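Local structure of 5-formaminoimidazole-4-carboxamide-1-(Beta)-D-ribofuranosyl 5'-monophosphate synthetase (2PBZ) at residues E120-I132 against P159-L171. The protein binds ATP and is probably a magnesium- or manganese-dependent, carbon-nitrogen bond-forming ligase of the ATP-grasp type in IMP biosynthesis. Numbering follows the deposited sequence.
With ATP (adenosine-5'-triphosphate), chain D.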
loop_
_atom_site.group_PDB
_atom_site.type_symbol
_atom_site.label_atom_id
_atom_site.label_comp_id
_atom_site.label_asym_id
_atom_site.label_seq_id
_atom_site.Cartn_x
_atom_site.Cartn_y
_atom_site.Cartn_z
ATOM N N GLU A 120 -5.547 -34.551 -18.288
ATOM C CA GLU A 120 -6.832 -34.678 -18.963
ATOM C C GLU A 120 -7.201 -33.246 -19.317
ATOM O O GLU A 120 -8.335 -32.809 -19.112
ATOM C CB GLU A 120 -7.900 -35.246 -18.029
ATOM C CG GLU A 120 -7.599 -36.624 -17.485
ATOM C CD GLU A 120 -8.697 -37.110 -16.569
ATOM O OE1 GLU A 120 -9.832 -37.301 -17.043
ATOM O OE2 GLU A 120 -8.426 -37.290 -15.368
ATOM N N ASP A 121 -6.201 -32.539 -19.842
ATOM C CA ASP A 121 -6.266 -31.137 -20.261
ATOM C C ASP A 121 -7.383 -30.708 -21.232
ATOM O O ASP A 121 -8.533 -31.178 -21.192
ATOM C CB ASP A 121 -4.945 -30.779 -20.928
ATOM C CG ASP A 121 -4.742 -31.557 -22.218
ATOM O OD1 ASP A 121 -3.745 -31.306 -22.948
ATOM O OD2 ASP A 121 -5.613 -32.434 -22.488
ATOM N N ALA A 122 -6.994 -29.792 -22.116
ATOM C CA ALA A 122 -7.861 -29.254 -23.141
ATOM C C ALA A 122 -6.925 -28.549 -24.139
ATOM O O ALA A 122 -7.265 -27.506 -24.741
ATOM C CB ALA A 122 -8.853 -28.274 -22.528
ATOM N N LYS A 123 -5.739 -29.144 -24.275
ATOM C CA LYS A 123 -4.680 -28.693 -25.174
ATOM C C LYS A 123 -5.214 -28.080 -26.475
ATOM O O LYS A 123 -5.973 -28.728 -27.206
ATOM C CB LYS A 123 -3.801 -29.896 -25.521
ATOM C CG LYS A 123 -4.609 -31.090 -26.025
ATOM C CD LYS A 123 -3.772 -32.380 -26.082
ATOM C CE LYS A 123 -4.640 -33.626 -26.370
ATOM N NZ LYS A 123 -5.277 -33.604 -27.728
ATOM N N PRO A 124 -4.811 -26.835 -26.793
ATOM C CA PRO A 124 -3.900 -25.979 -26.023
ATOM C C PRO A 124 -4.700 -24.815 -25.430
ATOM O O PRO A 124 -5.890 -24.957 -25.119
ATOM C CB PRO A 124 -2.939 -25.494 -27.094
ATOM C CG PRO A 124 -3.912 -25.163 -28.211
ATOM C CD PRO A 124 -4.925 -26.327 -28.181
ATOM N N ASP A 125 -4.044 -23.662 -25.317
ATOM C CA ASP A 125 -4.681 -22.459 -24.773
ATOM C C ASP A 125 -5.371 -22.777 -23.436
ATOM O O ASP A 125 -6.078 -21.933 -22.860
ATOM C CB ASP A 125 -5.700 -21.873 -25.785
ATOM C CG ASP A 125 -6.090 -20.403 -25.469
ATOM O OD1 ASP A 125 -6.880 -20.160 -24.507
ATOM O OD2 ASP A 125 -5.586 -19.494 -26.185
ATOM N N GLU A 126 -5.177 -24.005 -22.961
ATOM C CA GLU A 126 -5.711 -24.428 -21.678
ATOM C C GLU A 126 -4.451 -24.611 -20.842
ATOM O O GLU A 126 -3.883 -25.710 -20.783
ATOM C CB GLU A 126 -6.449 -25.760 -21.791
ATOM C CG GLU A 126 -7.152 -26.169 -20.505
ATOM C CD GLU A 126 -8.361 -25.303 -20.196
ATOM O OE1 GLU A 126 -8.220 -24.053 -20.233
ATOM O OE2 GLU A 126 -9.447 -25.867 -19.922
ATOM N N LEU A 127 -3.980 -23.519 -20.242
ATOM C CA LEU A 127 -2.792 -23.587 -19.404
ATOM C C LEU A 127 -3.147 -24.030 -17.996
ATOM O O LEU A 127 -4.299 -23.929 -17.564
ATOM C CB LEU A 127 -2.086 -22.232 -19.366
ATOM C CG LEU A 127 -2.933 -20.997 -19.683
ATOM C CD1 LEU A 127 -4.147 -20.916 -18.749
ATOM C CD2 LEU A 127 -2.053 -19.760 -19.563
ATOM N N TYR A 128 -2.146 -24.537 -17.288
ATOM C CA TYR A 128 -2.348 -25.005 -15.925
ATOM C C TYR A 128 -1.196 -24.569 -15.024
ATOM O O TYR A 128 -0.118 -24.220 -15.502
ATOM C CB TYR A 128 -2.473 -26.531 -15.910
ATOM C CG TYR A 128 -3.652 -27.047 -16.691
ATOM C CD1 TYR A 128 -3.556 -27.328 -18.051
ATOM C CD2 TYR A 128 -4.872 -27.269 -16.063
ATOM C CE1 TYR A 128 -4.663 -27.832 -18.759
ATOM C CE2 TYR A 128 -5.971 -27.764 -16.764
ATOM C CZ TYR A 128 -5.859 -28.043 -18.099
ATOM O OH TYR A 128 -6.939 -28.565 -18.759
ATOM N N PHE A 129 -1.440 -24.591 -13.719
ATOM C CA PHE A 129 -0.433 -24.216 -12.743
ATOM C C PHE A 129 0.116 -25.503 -12.131
ATOM O O PHE A 129 -0.644 -26.415 -11.831
ATOM C CB PHE A 129 -1.064 -23.345 -11.646
ATOM C CG PHE A 129 -0.058 -22.675 -10.738
ATOM C CD1 PHE A 129 0.719 -21.603 -11.197
ATOM C CD2 PHE A 129 0.128 -23.131 -9.428
ATOM C CE1 PHE A 129 1.668 -20.995 -10.365
ATOM C CE2 PHE A 129 1.077 -22.533 -8.582
ATOM C CZ PHE A 129 1.850 -21.462 -9.054
ATOM N N VAL A 130 1.434 -25.577 -11.973
ATOM C CA VAL A 130 2.085 -26.738 -11.365
ATOM C C VAL A 130 2.638 -26.285 -10.008
ATOM O O VAL A 130 3.525 -25.431 -9.959
ATOM C CB VAL A 130 3.258 -27.239 -12.232
ATOM C CG1 VAL A 130 3.872 -28.477 -11.605
ATOM C CG2 VAL A 130 2.784 -27.522 -13.641
ATOM N N ARG A 131 2.118 -26.843 -8.919
ATOM C CA ARG A 131 2.562 -26.459 -7.582
ATOM C C ARG A 131 3.696 -27.321 -7.049
ATOM O O ARG A 131 3.917 -28.420 -7.541
ATOM C CB ARG A 131 1.384 -26.504 -6.603
ATOM C CG ARG A 131 1.684 -25.845 -5.265
ATOM C CD ARG A 131 1.098 -24.442 -5.181
ATOM N NE ARG A 131 -0.355 -24.501 -5.140
ATOM C CZ ARG A 131 -1.043 -25.160 -4.207
ATOM N NH1 ARG A 131 -0.394 -25.812 -3.243
ATOM N NH2 ARG A 131 -2.385 -25.176 -4.238
ATOM N N ILE A 132 4.401 -26.803 -6.039
ATOM C CA ILE A 132 5.547 -27.473 -5.387
ATOM C C ILE A 132 6.521 -28.092 -6.385
ATOM O O ILE A 132 7.103 -27.391 -7.224
ATOM C CB ILE A 132 5.094 -28.585 -4.400
ATOM C CG1 ILE A 132 4.419 -27.962 -3.169
ATOM C CG2 ILE A 132 6.298 -29.433 -3.964
ATOM C CD1 ILE A 132 4.245 -28.937 -2.006
ATOM N N PRO A 159 7.790 -34.116 -6.531
ATOM C CA PRO A 159 6.543 -34.041 -5.764
ATOM C C PRO A 159 5.772 -32.775 -6.163
ATOM O O PRO A 159 6.205 -31.643 -5.869
ATOM C CB PRO A 159 7.039 -34.007 -4.328
ATOM C CG PRO A 159 8.264 -33.155 -4.448
ATOM C CD PRO A 159 8.928 -33.629 -5.734
ATOM N N TYR A 160 4.635 -32.966 -6.837
ATOM C CA TYR A 160 3.855 -31.835 -7.322
ATOM C C TYR A 160 2.382 -32.165 -7.537
ATOM O O TYR A 160 1.920 -33.281 -7.262
ATOM C CB TYR A 160 4.445 -31.352 -8.646
ATOM C CG TYR A 160 4.333 -32.401 -9.712
ATOM C CD1 TYR A 160 3.122 -32.625 -10.370
ATOM C CD2 TYR A 160 5.416 -33.231 -10.011
ATOM C CE1 TYR A 160 2.984 -33.652 -11.296
ATOM C CE2 TYR A 160 5.296 -34.271 -10.943
ATOM C CZ TYR A 160 4.073 -34.476 -11.582
ATOM O OH TYR A 160 3.933 -35.491 -12.496
ATOM N N ARG A 161 1.665 -31.179 -8.071
ATOM C CA ARG A 161 0.239 -31.287 -8.341
ATOM C C ARG A 161 -0.050 -30.288 -9.457
ATOM O O ARG A 161 0.644 -29.280 -9.579
ATOM C CB ARG A 161 -0.546 -30.924 -7.080
ATOM C CG ARG A 161 -1.976 -30.497 -7.329
ATOM C CD ARG A 161 -2.535 -29.633 -6.172
ATOM N NE ARG A 161 -2.809 -30.376 -4.935
ATOM C CZ ARG A 161 -3.566 -29.910 -3.942
ATOM N NH1 ARG A 161 -4.119 -28.706 -4.038
ATOM N NH2 ARG A 161 -3.792 -30.650 -2.863
ATOM N N VAL A 162 -1.067 -30.575 -10.271
ATOM C CA VAL A 162 -1.440 -29.708 -11.385
ATOM C C VAL A 162 -2.792 -29.100 -11.101
ATOM O O VAL A 162 -3.746 -29.812 -10.785
ATOM C CB VAL A 162 -1.525 -30.495 -12.697
ATOM C CG1 VAL A 162 -1.710 -29.537 -13.870
ATOM C CG2 VAL A 162 -0.270 -31.328 -12.878
ATOM N N GLU A 163 -2.887 -27.779 -11.218
ATOM C CA GLU A 163 -4.145 -27.106 -10.926
ATOM C C GLU A 163 -4.633 -26.272 -12.085
ATOM O O GLU A 163 -3.848 -25.846 -12.935
ATOM C CB GLU A 163 -3.998 -26.231 -9.670
ATOM C CG GLU A 163 -3.288 -26.937 -8.520
ATOM C CD GLU A 163 -3.285 -26.140 -7.224
ATOM O OE1 GLU A 163 -2.898 -24.941 -7.235
ATOM O OE2 GLU A 163 -3.659 -26.729 -6.181
ATOM N N ARG A 164 -5.947 -26.060 -12.112
ATOM C CA ARG A 164 -6.601 -25.263 -13.143
ATOM C C ARG A 164 -6.013 -23.861 -13.038
ATOM O O ARG A 164 -5.880 -23.329 -11.938
ATOM C CB ARG A 164 -8.107 -25.221 -12.867
ATOM C CG ARG A 164 -8.967 -24.591 -13.961
ATOM C CD ARG A 164 -9.048 -25.501 -15.186
ATOM N NE ARG A 164 -10.066 -25.063 -16.147
ATOM C CZ ARG A 164 -10.011 -23.932 -16.854
ATOM N NH1 ARG A 164 -8.975 -23.100 -16.721
ATOM N NH2 ARG A 164 -11.000 -23.628 -17.698
ATOM N N PHE A 165 -5.639 -23.270 -14.167
ATOM C CA PHE A 165 -5.086 -21.927 -14.136
ATOM C C PHE A 165 -6.204 -20.934 -13.842
ATOM O O PHE A 165 -7.258 -20.962 -14.491
ATOM C CB PHE A 165 -4.472 -21.566 -15.471
ATOM C CG PHE A 165 -3.805 -20.217 -15.478
ATOM C CD1 PHE A 165 -2.448 -20.100 -15.170
ATOM C CD2 PHE A 165 -4.525 -19.064 -15.802
ATOM C CE1 PHE A 165 -1.804 -18.858 -15.189
ATOM C CE2 PHE A 165 -3.888 -17.813 -15.823
ATOM C CZ PHE A 165 -2.519 -17.714 -15.516
ATOM N N ILE A 166 -5.983 -20.049 -12.878
ATOM C CA ILE A 166 -6.996 -19.060 -12.535
ATOM C C ILE A 166 -6.393 -17.663 -12.515
ATOM O O ILE A 166 -5.490 -17.382 -11.725
ATOM C CB ILE A 166 -7.621 -19.342 -11.154
ATOM C CG1 ILE A 166 -8.252 -20.740 -11.134
ATOM C CG2 ILE A 166 -8.662 -18.287 -10.840
ATOM C CD1 ILE A 166 -8.669 -21.205 -9.740
ATOM N N PRO A 167 -6.872 -16.768 -13.395
ATOM C CA PRO A 167 -6.320 -15.408 -13.401
ATOM C C PRO A 167 -7.208 -14.539 -12.529
ATOM O O PRO A 167 -8.428 -14.681 -12.569
ATOM C CB PRO A 167 -6.399 -15.002 -14.876
ATOM C CG PRO A 167 -6.792 -16.324 -15.621
ATOM C CD PRO A 167 -7.652 -17.007 -14.612
ATOM N N GLY A 168 -6.635 -13.676 -11.701
ATOM C CA GLY A 168 -7.519 -12.837 -10.914
ATOM C C GLY A 168 -7.197 -12.633 -9.457
ATOM O O GLY A 168 -7.714 -13.332 -8.598
ATOM N N VAL A 169 -6.358 -11.644 -9.189
ATOM C CA VAL A 169 -5.949 -11.291 -7.846
ATOM C C VAL A 169 -5.891 -12.414 -6.812
ATOM O O VAL A 169 -6.876 -13.124 -6.530
ATOM C CB VAL A 169 -6.819 -10.143 -7.276
ATOM C CG1 VAL A 169 -8.239 -10.594 -7.086
ATOM C CG2 VAL A 169 -6.222 -9.666 -5.961
ATOM N N TYR A 170 -4.702 -12.554 -6.241
ATOM C CA TYR A 170 -4.446 -13.542 -5.218
ATOM C C TYR A 170 -4.365 -12.825 -3.886
ATOM O O TYR A 170 -3.539 -11.936 -3.676
ATOM C CB TYR A 170 -3.169 -14.316 -5.547
ATOM C CG TYR A 170 -3.467 -15.373 -6.577
ATOM C CD1 TYR A 170 -3.789 -15.020 -7.889
ATOM C CD2 TYR A 170 -3.576 -16.717 -6.213
ATOM C CE1 TYR A 170 -4.225 -15.972 -8.807
ATOM C CE2 TYR A 170 -4.014 -17.675 -7.125
ATOM C CZ TYR A 170 -4.342 -17.299 -8.417
ATOM O OH TYR A 170 -4.821 -18.237 -9.300
ATOM N N LEU A 171 -5.270 -13.225 -3.000
ATOM C CA LEU A 171 -5.400 -12.628 -1.689
ATOM C C LEU A 171 -4.961 -13.535 -0.563
ATOM O O LEU A 171 -5.287 -14.714 -0.525
ATOM C CB LEU A 171 -6.855 -12.220 -1.495
ATOM C CG LEU A 171 -7.348 -11.299 -2.616
ATOM C CD1 LEU A 171 -8.876 -11.252 -2.593
ATOM C CD2 LEU A 171 -6.739 -9.904 -2.455
HETATM P PG ATP D . 5.637 -22.247 -1.313
HETATM O O1G ATP D . 4.732 -23.449 -1.072
HETATM O O2G ATP D . 7.172 -22.798 -1.611
HETATM O O3G ATP D . 5.652 -21.272 0.006
HETATM P PB ATP D . 3.570 -20.837 -2.343
HETATM O O1B ATP D . 2.645 -21.976 -2.129
HETATM O O2B ATP D . 3.553 -19.848 -1.053
HETATM O O3B ATP D . 5.088 -21.396 -2.602
HETATM P PA ATP D . 1.703 -19.305 -3.779
HETATM O O1A ATP D . 1.463 -18.331 -2.690
HETATM O O2A ATP D . 0.556 -20.430 -3.785
HETATM O O3A ATP D . 3.197 -20.018 -3.687
HETATM O "O5'" ATP D . 1.801 -18.569 -5.208
HETATM C "C5'" ATP D . 0.669 -17.801 -5.481
HETATM C "C4'" ATP D . 0.977 -17.161 -6.828
HETATM O "O4'" ATP D . 1.177 -18.163 -7.880
HETATM C "C3'" ATP D . -0.124 -16.203 -7.282
HETATM O "O3'" ATP D . 0.409 -14.909 -7.397
HETATM C "C2'" ATP D . -0.629 -16.722 -8.609
HETATM O "O2'" ATP D . -0.397 -15.747 -9.643
HETATM C "C1'" ATP D . 0.128 -18.038 -8.871
HETATM N N9 ATP D . -0.856 -19.141 -8.772
HETATM C C8 ATP D . -1.054 -20.000 -7.709
HETATM N N7 ATP D . -1.999 -20.840 -7.973
HETATM C C5 ATP D . -2.487 -20.581 -9.215
HETATM C C6 ATP D . -3.499 -21.155 -10.047
HETATM N N6 ATP D . -4.248 -22.238 -9.579
HETATM N N1 ATP D . -3.719 -20.609 -11.295
HETATM C C2 ATP D . -3.003 -19.565 -11.756
HETATM N N3 ATP D . -2.041 -19.011 -11.001
HETATM C C4 ATP D . -1.752 -19.488 -9.753
#
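Leu127 and Phe165 meet through the face of the Phe165 ring. CD2 of Leu127 stands over the ring centre, 4.3 Å from the centroid, in a CH-pi contact. The opposite face of this ring carries C2 of the adenine of ATP. Phe129 lays its own ring over the adenine, with CE2 3.4 Å from C8 of ATP. Its CG is anti to the backbone N (chi1 -168°), which turns the ring off the strand toward the base. The Tyr128 ring has the carbonyl O of Glu163 at its edge. Over one face of the Arg164 guanidinium lies OE2 of Glu126; this salt bridge acts through charge alone.

Phe129 and Glu163 form an antiparallel hydrogen-bonded pair: Glu163 N gives a 2.7 Å bond to Phe129 O, and Phe129 N returns one to Glu163 O. The Glu163 carboxylate also gathers two arginines. NH2 of Arg131 lies 2.8 Å from OE2 of Glu163, with the two planar groups 81° apart. NH1 of Arg161 reaches the same oxygen at 3.0 Å, in its guanidinium plane. Arg161 NH2 also pairs with Asp103, so the two acids probably offset the positive charge gathered here.

Arg164 O accepts a 3.1 Å bond from N6 of ATP, and Ile166 N donates to N1 at 2.8 Å. The Tyr170 ring packs one face against the ribose, while its OH donates to Ile166 O. With an alanine in place of Tyr170, the ribose is likely to lose this support and Ile166 O its hydroxyl partner. Phe129, Phe165 and Tyr170, with the backbone of Arg164 and Ile166, form the adenine pocket between two antiparallel sheets, with a connecting segment reading the base edge through its backbone, as in ATP-grasp enzymes.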